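Local atomic coordinates of fructose-bisphosphate aldolase (PDB entry 2FJK), a protein that belongs to the class II aldolases, a TIM-barrel enzyme family, and holds 1,3-dihydroxyacetonephosphate in its pocket. Residues L48-M53 with H81-E86; V99-S104 with R113-V118; A121-G126 with G166-A171. All coordinates share one frame; numbering follows the deposited sequence.

The three contacts follow one another along the chain. Contact 1 holds His81 of the ligand pocket, whose side chain lies about 3 Å from the bound 1,3-dihydroxyacetonephosphate, while in contact 2 the side chain of Ile101 is about 13 Å from that ligand. Contacts 1 and 2, centres about 12 Å apart, meet through the backbone: Gly82 N lies 2.6 Å from Met100 O and Gly82 O lies 2.8 Å from Asp102 N, both probable hydrogen bonds. Contacts 2 and 3, centres about 9 Å apart, share helix 108-124. Contacts 1 and 3 stand farther apart, about 16 Å between centres, yet both touch the third subunit.

Contact 1. Residues L48-M53 with H81-E86; sequences LSEGAM and HGSSYE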
# COMPACT_ATOMS: atom_id res chain seq x y z
N LEU A 48 -7.96 18.15 -1.31
CA LEU A 48 -8.06 17.84 -2.71
C LEU A 48 -9.45 18.17 -3.23
O LEU A 48 -10.43 17.54 -2.85
CB LEU A 48 -7.77 16.36 -2.97
CG LEU A 48 -6.32 15.90 -2.94
CD1 LEU A 48 -5.81 15.83 -1.50
CD2 LEU A 48 -6.24 14.53 -3.61
N SER A 49 -9.54 19.14 -4.13
CA SER A 49 -10.82 19.51 -4.71
C SER A 49 -11.23 18.37 -5.63
O SER A 49 -10.52 17.37 -5.76
CB SER A 49 -10.66 20.78 -5.54
OG SER A 49 -9.86 20.52 -6.69
N GLU A 50 -12.38 18.53 -6.27
CA GLU A 50 -12.86 17.52 -7.21
C GLU A 50 -12.00 17.65 -8.46
O GLU A 50 -11.81 16.68 -9.20
CB GLU A 50 -14.33 17.75 -7.52
CG GLU A 50 -15.24 16.73 -6.85
CD GLU A 50 -16.71 17.11 -6.93
OE1 GLU A 50 -17.14 17.56 -8.01
OE2 GLU A 50 -17.42 16.96 -5.92
N GLY A 51 -11.47 18.86 -8.68
CA GLY A 51 -10.61 19.09 -9.83
C GLY A 51 -9.30 18.34 -9.63
O GLY A 51 -8.75 17.75 -10.56
N ALA A 52 -8.80 18.37 -8.39
CA ALA A 52 -7.57 17.68 -8.05
C ALA A 52 -7.77 16.19 -8.30
O ALA A 52 -6.94 15.54 -8.93
CB ALA A 52 -7.20 17.92 -6.59
N MSE A 53 -8.87 15.66 -7.81
CA MSE A 53 -9.15 14.24 -8.00
C MSE A 53 -9.25 13.82 -9.46
O MSE A 53 -8.79 12.75 -9.83
CB MSE A 53 -10.41 13.85 -7.24
CG MSE A 53 -10.15 13.68 -5.74
SE MSE A 53 -11.73 13.18 -4.80
CE MSE A 53 -11.63 11.25 -5.05
N HIS A 81 -15.23 20.94 -0.59
CA HIS A 81 -16.29 21.34 -1.50
C HIS A 81 -16.75 20.23 -2.44
O HIS A 81 -16.74 20.39 -3.66
CB HIS A 81 -15.84 22.56 -2.31
CG HIS A 81 -15.54 23.76 -1.48
ND1 HIS A 81 -14.41 24.54 -1.66
CD2 HIS A 81 -16.21 24.32 -0.44
CE1 HIS A 81 -14.40 25.52 -0.77
NE2 HIS A 81 -15.49 25.41 -0.02
N GLY A 82 -17.13 19.09 -1.86
CA GLY A 82 -17.62 17.99 -2.67
C GLY A 82 -18.90 18.48 -3.31
O GLY A 82 -19.69 19.16 -2.67
N SER A 83 -19.11 18.14 -4.58
CA SER A 83 -20.29 18.59 -5.32
C SER A 83 -21.50 17.70 -5.14
O SER A 83 -22.64 18.16 -5.28
CB SER A 83 -19.99 18.65 -6.82
OG SER A 83 -19.68 17.37 -7.33
N SER A 84 -21.28 16.43 -4.83
CA SER A 84 -22.40 15.51 -4.67
C SER A 84 -22.16 14.36 -3.71
O SER A 84 -21.08 14.21 -3.13
CB SER A 84 -22.80 14.94 -6.03
OG SER A 84 -21.75 14.16 -6.58
N TYR A 85 -23.20 13.56 -3.53
CA TYR A 85 -23.12 12.41 -2.65
C TYR A 85 -22.13 11.44 -3.28
O TYR A 85 -21.26 10.90 -2.59
CB TYR A 85 -24.50 11.76 -2.52
CG TYR A 85 -24.54 10.60 -1.57
CD1 TYR A 85 -24.38 10.79 -0.19
CD2 TYR A 85 -24.74 9.30 -2.04
CE1 TYR A 85 -24.42 9.71 0.69
CE2 TYR A 85 -24.79 8.22 -1.16
CZ TYR A 85 -24.63 8.43 0.20
OH TYR A 85 -24.69 7.36 1.06
N GLU A 86 -22.26 11.24 -4.59
CA GLU A 86 -21.39 10.33 -5.32
C GLU A 86 -19.93 10.78 -5.28
O GLU A 86 -19.02 9.97 -5.36
CB GLU A 86 -21.85 10.24 -6.78
CG GLU A 86 -23.35 10.09 -6.96
CD GLU A 86 -24.06 11.43 -7.10
OE1 GLU A 86 -23.81 12.13 -8.11
OE2 GLU A 86 -24.86 11.79 -6.21
O HOH W 1 -14.36 20.36 -5.39
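Glu50 reaches across to Ser83, whose hydroxyl and backbone N-H both face its carboxylate. Ser83 OG is close to both acid oxygens, 2.6 Å from Glu50 OE1 and 2.7 Å from Glu50 OE2. The backbone joins in, since Ser83 N donates almost straight to Glu50 OE2 (169°), although the modelled separation of 2.5 Å is very short and its exact value deserves caution. Serine suits this place because its short side chain turns OG between the backbone N and the carbonyl carbon (chi1 63°), which keeps it near the N-H and lets one carboxylate meet both groups. Glutamate has the length needed to cross the gap, its chain stretched out past CG (chi2 169°). Glu50 OE2 has a further hydrogen bond, to Ser87 OG in helix 85-93.

A water forms a second bridge, accepting from Glu50 N at 2.8 Å and donating to His81 O at 2.9 Å. It thereby ties the first N-H of one helix to the backbone of a pocket residue.

Behind this first shell, two serines set the helix starts. Ser49 is an N-cap, its OG accepting from Ala52 N at 2.9 Å, and it caps the first turn of the helix, from which Glu50 projects. Ser84 is likewise an N-cap, holding Ser87 N through its OG. The acid thus lies near two helix N-termini, whose dipoles would be expected to favour its negative charge.

Each segment follows a parallel strand, 44-47 or 75-78, and opens a helix, 50-68 or 85-93. Leu48 shares a backbone hydrogen bond with His78 and Gly82 pairs with Met100 and Asp102, so the contact links successive beta-alpha junctions of the barrel beside the ligand pocket.

Contact 2. Residues V99-S104 with R113-V118; sequences VMIDKS and RETKRV
Val99, Ile101 and Lys103 meet Glu114, Thr115 and Val118 in a buried strand-to-helix contact inside a beta-alpha-beta unit, formed by strand 98-101, helix 108-124 and strand 128-133 of the barrel. The axes of strand 99-101 and helix 113-118 run nearly antiparallel, at 162°, and approach to 8.8 Å, as expected when a helix returns over the strand that precedes it.

Alternate residues of 99-103 point toward the helix, which answers with positions close to one turn apart. Val118 meets two strand residues: its CG1 branch touches Val99 CG2 at 3.8 Å, while its CG2 branch lies 3.7 Å from Ile101 CB. Having one methyl anti to the backbone N (chi1 166°) and the other beside it lets this valine divide its branches between them. Further along the strand, Ile101 CG2 comes within 3.8 Å of Thr115 OG1. That hydroxyl is hydrogen-bonded to Asn111 O, one turn back, so it is satisfied within its own helix, consistent with threonine being tolerated beside an isoleucine methyl.

Beyond the strand, Lys103 and Glu114 lie across each other. Both chains bend at chi2, bringing Lys103 CG to 3.6 Å from Glu114 CB and Lys103 CE to 3.4 Å from Glu114 OE1.

The charged ends are joined loosely, for Lys103 NZ is 3.9 Å from Glu114 OE1, a long salt bridge, and it also makes a weak hydrogen bond to Ser83 O. With no hydrogen bond crossing between the segments, cohesion comes chiefly from branched aliphatic side chains, with a weak electrostatic contribution at the polar end.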
# COMPACT_ATOMS: atom_id res chain seq x y z
N VAL A 99 -14.55 14.29 4.65
CA VAL A 99 -15.19 14.74 3.43
C VAL A 99 -16.02 15.98 3.67
O VAL A 99 -16.34 16.32 4.81
CB VAL A 99 -16.11 13.67 2.84
CG1 VAL A 99 -15.30 12.43 2.50
CG2 VAL A 99 -17.23 13.35 3.81
N MSE A 100 -16.38 16.63 2.58
CA MSE A 100 -17.15 17.84 2.65
C MSE A 100 -18.10 17.93 1.47
O MSE A 100 -17.70 17.74 0.32
CB MSE A 100 -16.22 19.04 2.64
CG MSE A 100 -16.93 20.35 2.77
SE MSE A 100 -15.70 21.75 2.41
CE MSE A 100 -14.16 21.08 3.38
N ILE A 101 -19.35 18.23 1.78
CA ILE A 101 -20.35 18.38 0.75
C ILE A 101 -20.73 19.85 0.78
O ILE A 101 -20.95 20.44 1.84
CB ILE A 101 -21.59 17.50 1.06
CG1 ILE A 101 -22.68 17.74 0.02
CG2 ILE A 101 -22.11 17.80 2.47
CD1 ILE A 101 -22.30 17.28 -1.37
N ASP A 102 -20.76 20.47 -0.40
CA ASP A 102 -21.12 21.88 -0.47
C ASP A 102 -22.50 22.08 -1.09
O ASP A 102 -22.68 21.97 -2.30
CB ASP A 102 -20.07 22.66 -1.26
CG ASP A 102 -20.44 24.13 -1.43
OD1 ASP A 102 -21.10 24.69 -0.53
OD2 ASP A 102 -20.05 24.71 -2.46
N LYS A 103 -23.48 22.35 -0.22
CA LYS A 103 -24.85 22.59 -0.66
C LYS A 103 -25.29 23.91 -0.03
O LYS A 103 -26.44 24.07 0.35
CB LYS A 103 -25.76 21.45 -0.20
CG LYS A 103 -25.44 20.11 -0.85
CD LYS A 103 -25.75 20.13 -2.34
CE LYS A 103 -25.43 18.79 -2.99
NZ LYS A 103 -25.81 18.77 -4.43
N SER A 104 -24.34 24.83 0.08
CA SER A 104 -24.60 26.13 0.67
C SER A 104 -25.54 26.96 -0.21
O SER A 104 -26.28 27.80 0.29
CB SER A 104 -23.29 26.89 0.87
OG SER A 104 -22.76 27.31 -0.38
N ARG A 113 -30.60 18.22 4.38
CA ARG A 113 -30.89 16.89 3.84
C ARG A 113 -29.66 16.25 3.22
O ARG A 113 -29.26 15.15 3.59
CB ARG A 113 -31.98 16.99 2.79
CG ARG A 113 -32.32 15.67 2.11
CD ARG A 113 -33.04 15.94 0.80
NE ARG A 113 -34.10 16.93 0.99
CZ ARG A 113 -34.53 17.75 0.04
NH1 ARG A 113 -34.00 17.70 -1.18
NH2 ARG A 113 -35.49 18.62 0.31
N GLU A 114 -29.06 16.95 2.26
CA GLU A 114 -27.87 16.45 1.57
C GLU A 114 -26.72 16.20 2.55
O GLU A 114 -26.14 15.13 2.58
CB GLU A 114 -27.44 17.44 0.50
CG GLU A 114 -28.37 17.54 -0.70
CD GLU A 114 -28.19 16.38 -1.66
OE1 GLU A 114 -27.03 16.01 -1.93
OE2 GLU A 114 -29.21 15.84 -2.15
N THR A 115 -26.40 17.21 3.36
CA THR A 115 -25.32 17.12 4.34
C THR A 115 -25.50 15.93 5.28
O THR A 115 -24.56 15.14 5.48
CB THR A 115 -25.24 18.41 5.18
OG1 THR A 115 -24.92 19.51 4.32
CG2 THR A 115 -24.17 18.31 6.26
N LYS A 116 -26.70 15.79 5.83
CA LYS A 116 -27.02 14.71 6.75
C LYS A 116 -26.77 13.34 6.11
O LYS A 116 -26.29 12.42 6.76
CB LYS A 116 -28.47 14.81 7.20
CG LYS A 116 -28.83 13.91 8.36
CD LYS A 116 -30.34 13.95 8.61
CE LYS A 116 -30.77 12.98 9.69
NZ LYS A 116 -32.24 12.71 9.60
N ARG A 117 -27.13 13.22 4.84
CA ARG A 117 -26.94 11.97 4.11
C ARG A 117 -25.44 11.65 4.03
O ARG A 117 -25.04 10.49 4.05
CB ARG A 117 -27.51 12.10 2.70
CG ARG A 117 -27.47 10.81 1.91
CD ARG A 117 -27.84 11.06 0.46
NE ARG A 117 -28.13 9.81 -0.24
CZ ARG A 117 -28.25 9.71 -1.56
NH1 ARG A 117 -28.12 10.79 -2.32
NH2 ARG A 117 -28.51 8.54 -2.12
N VAL A 118 -24.63 12.70 3.93
CA VAL A 118 -23.19 12.56 3.83
C VAL A 118 -22.59 12.16 5.17
O VAL A 118 -21.67 11.36 5.23
CB VAL A 118 -22.53 13.88 3.35
CG1 VAL A 118 -21.02 13.84 3.60
CG2 VAL A 118 -22.81 14.09 1.86

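Contact 3. Residues A121-G126 with G166-A171; sequences AAHAVG and GADYLA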
# COMPACT_ATOMS: atom_id res chain seq x y z
N ALA A 121 -23.11 8.45 5.76
CA ALA A 121 -22.21 7.65 4.93
C ALA A 121 -20.79 7.71 5.49
O ALA A 121 -20.14 6.69 5.67
CB ALA A 121 -22.23 8.17 3.49
N ALA A 122 -20.33 8.92 5.77
CA ALA A 122 -18.99 9.12 6.30
C ALA A 122 -18.81 8.47 7.67
O ALA A 122 -17.89 7.68 7.86
CB ALA A 122 -18.69 10.60 6.40
N HIS A 123 -19.68 8.79 8.62
CA HIS A 123 -19.54 8.21 9.95
C HIS A 123 -19.65 6.69 9.97
O HIS A 123 -19.10 6.04 10.84
CB HIS A 123 -20.55 8.83 10.91
CG HIS A 123 -20.24 10.25 11.25
ND1 HIS A 123 -20.94 10.97 12.19
CD2 HIS A 123 -19.29 11.09 10.77
CE1 HIS A 123 -20.45 12.19 12.27
NE2 HIS A 123 -19.44 12.29 11.42
N ALA A 124 -20.35 6.11 9.00
CA ALA A 124 -20.47 4.66 8.96
C ALA A 124 -19.08 4.05 8.74
O ALA A 124 -18.83 2.90 9.13
CB ALA A 124 -21.41 4.22 7.85
N VAL A 125 -18.19 4.81 8.11
CA VAL A 125 -16.83 4.34 7.84
C VAL A 125 -15.73 5.14 8.56
O VAL A 125 -14.60 5.25 8.07
CB VAL A 125 -16.52 4.35 6.31
CG1 VAL A 125 -17.57 3.56 5.57
CG2 VAL A 125 -16.45 5.77 5.78
N GLY A 126 -16.06 5.69 9.73
CA GLY A 126 -15.07 6.42 10.50
C GLY A 126 -14.43 7.66 9.88
O GLY A 126 -13.30 8.03 10.21
N GLY A 166 -25.06 15.68 11.27
CA GLY A 166 -24.09 15.22 12.25
C GLY A 166 -22.70 15.76 11.94
O GLY A 166 -21.70 15.23 12.42
N ALA A 167 -22.64 16.82 11.14
CA ALA A 167 -21.35 17.39 10.75
C ALA A 167 -20.41 17.63 11.94
O ALA A 167 -20.86 17.89 13.06
CB ALA A 167 -21.56 18.69 9.97
N ASP A 168 -19.12 17.55 11.67
CA ASP A 168 -18.09 17.71 12.68
C ASP A 168 -17.39 19.07 12.70
O ASP A 168 -16.87 19.47 13.74
CB ASP A 168 -17.02 16.63 12.48
CG ASP A 168 -17.60 15.24 12.40
OD1 ASP A 168 -18.05 14.73 13.44
OD2 ASP A 168 -17.61 14.66 11.29
N TYR A 169 -17.38 19.78 11.58
CA TYR A 169 -16.66 21.06 11.54
C TYR A 169 -17.46 22.34 11.32
O TYR A 169 -17.69 23.10 12.26
CB TYR A 169 -15.54 20.98 10.49
CG TYR A 169 -14.73 19.71 10.58
CD1 TYR A 169 -14.32 19.21 11.81
CD2 TYR A 169 -14.39 18.98 9.43
CE1 TYR A 169 -13.61 18.04 11.91
CE2 TYR A 169 -13.66 17.79 9.52
CZ TYR A 169 -13.28 17.33 10.77
OH TYR A 169 -12.57 16.15 10.91
N LEU A 170 -17.86 22.58 10.08
CA LEU A 170 -18.63 23.77 9.68
C LEU A 170 -17.80 24.93 9.16
O LEU A 170 -17.11 25.61 9.92
CB LEU A 170 -19.53 24.29 10.82
CG LEU A 170 -20.22 25.62 10.46
CD1 LEU A 170 -21.14 25.39 9.26
CD2 LEU A 170 -21.01 26.17 11.64
N ALA A 171 -17.88 25.15 7.86
CA ALA A 171 -17.18 26.24 7.20
C ALA A 171 -18.14 27.44 7.25
O ALA A 171 -19.31 27.32 6.91
CB ALA A 171 -16.87 25.86 5.76
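His123, on the last turn of helix 108-124, faces Gly166 in the loop after helix 155-164, with 8.7 Å between their CA atoms. The backbones stand too far apart to bond, so the imidazole spans the gap. With CG beside the backbone N and anti to the carbonyl carbon (chi1 -70°), the ring is directed to Asp168.

The main link is a hydrogen bond from His123 NE2 to Asp168 OD2, 3.0 Å long and nearly straight at 170°. The acceptor sits at the ring edge, almost in the imidazole plane, and offers its syn lone pair; the ring and carboxylate planes are turned 34° apart. Such a carboxylate partner would be expected to make protonation of the histidine easier. Histidine suits the spot because its ring carries an N-H at the far edge, in the ring plane, and aspartate because a short acid close to the backbone can receive it. Asp168 OD2 also accepts from Val129 N, so the same oxygen joins the helix end to strand 128-133 and is held by two donors. Asp168 CB rests over one face of the Tyr169 ring, offset toward its rim.

Beside this bond, His123 CE1 approaches Gly166 O to 3.3 Å at an oblique angle. Glycine suits the place because a beta carbon there would point toward the ring.

The helix ends in a Schellman motif: Val127 N reaches back to Ala122 O, and Gly126, with positive phi, is the C-prime residue, its N making a weak bond to His123 O. Ala121, Ala124 and Val125 pack against the third subunit. A helix terminus joined by a His-carboxylate bond to the loop entering strand 171-172 thus ties together neighbouring alpha-beta connections of the TIM barrel.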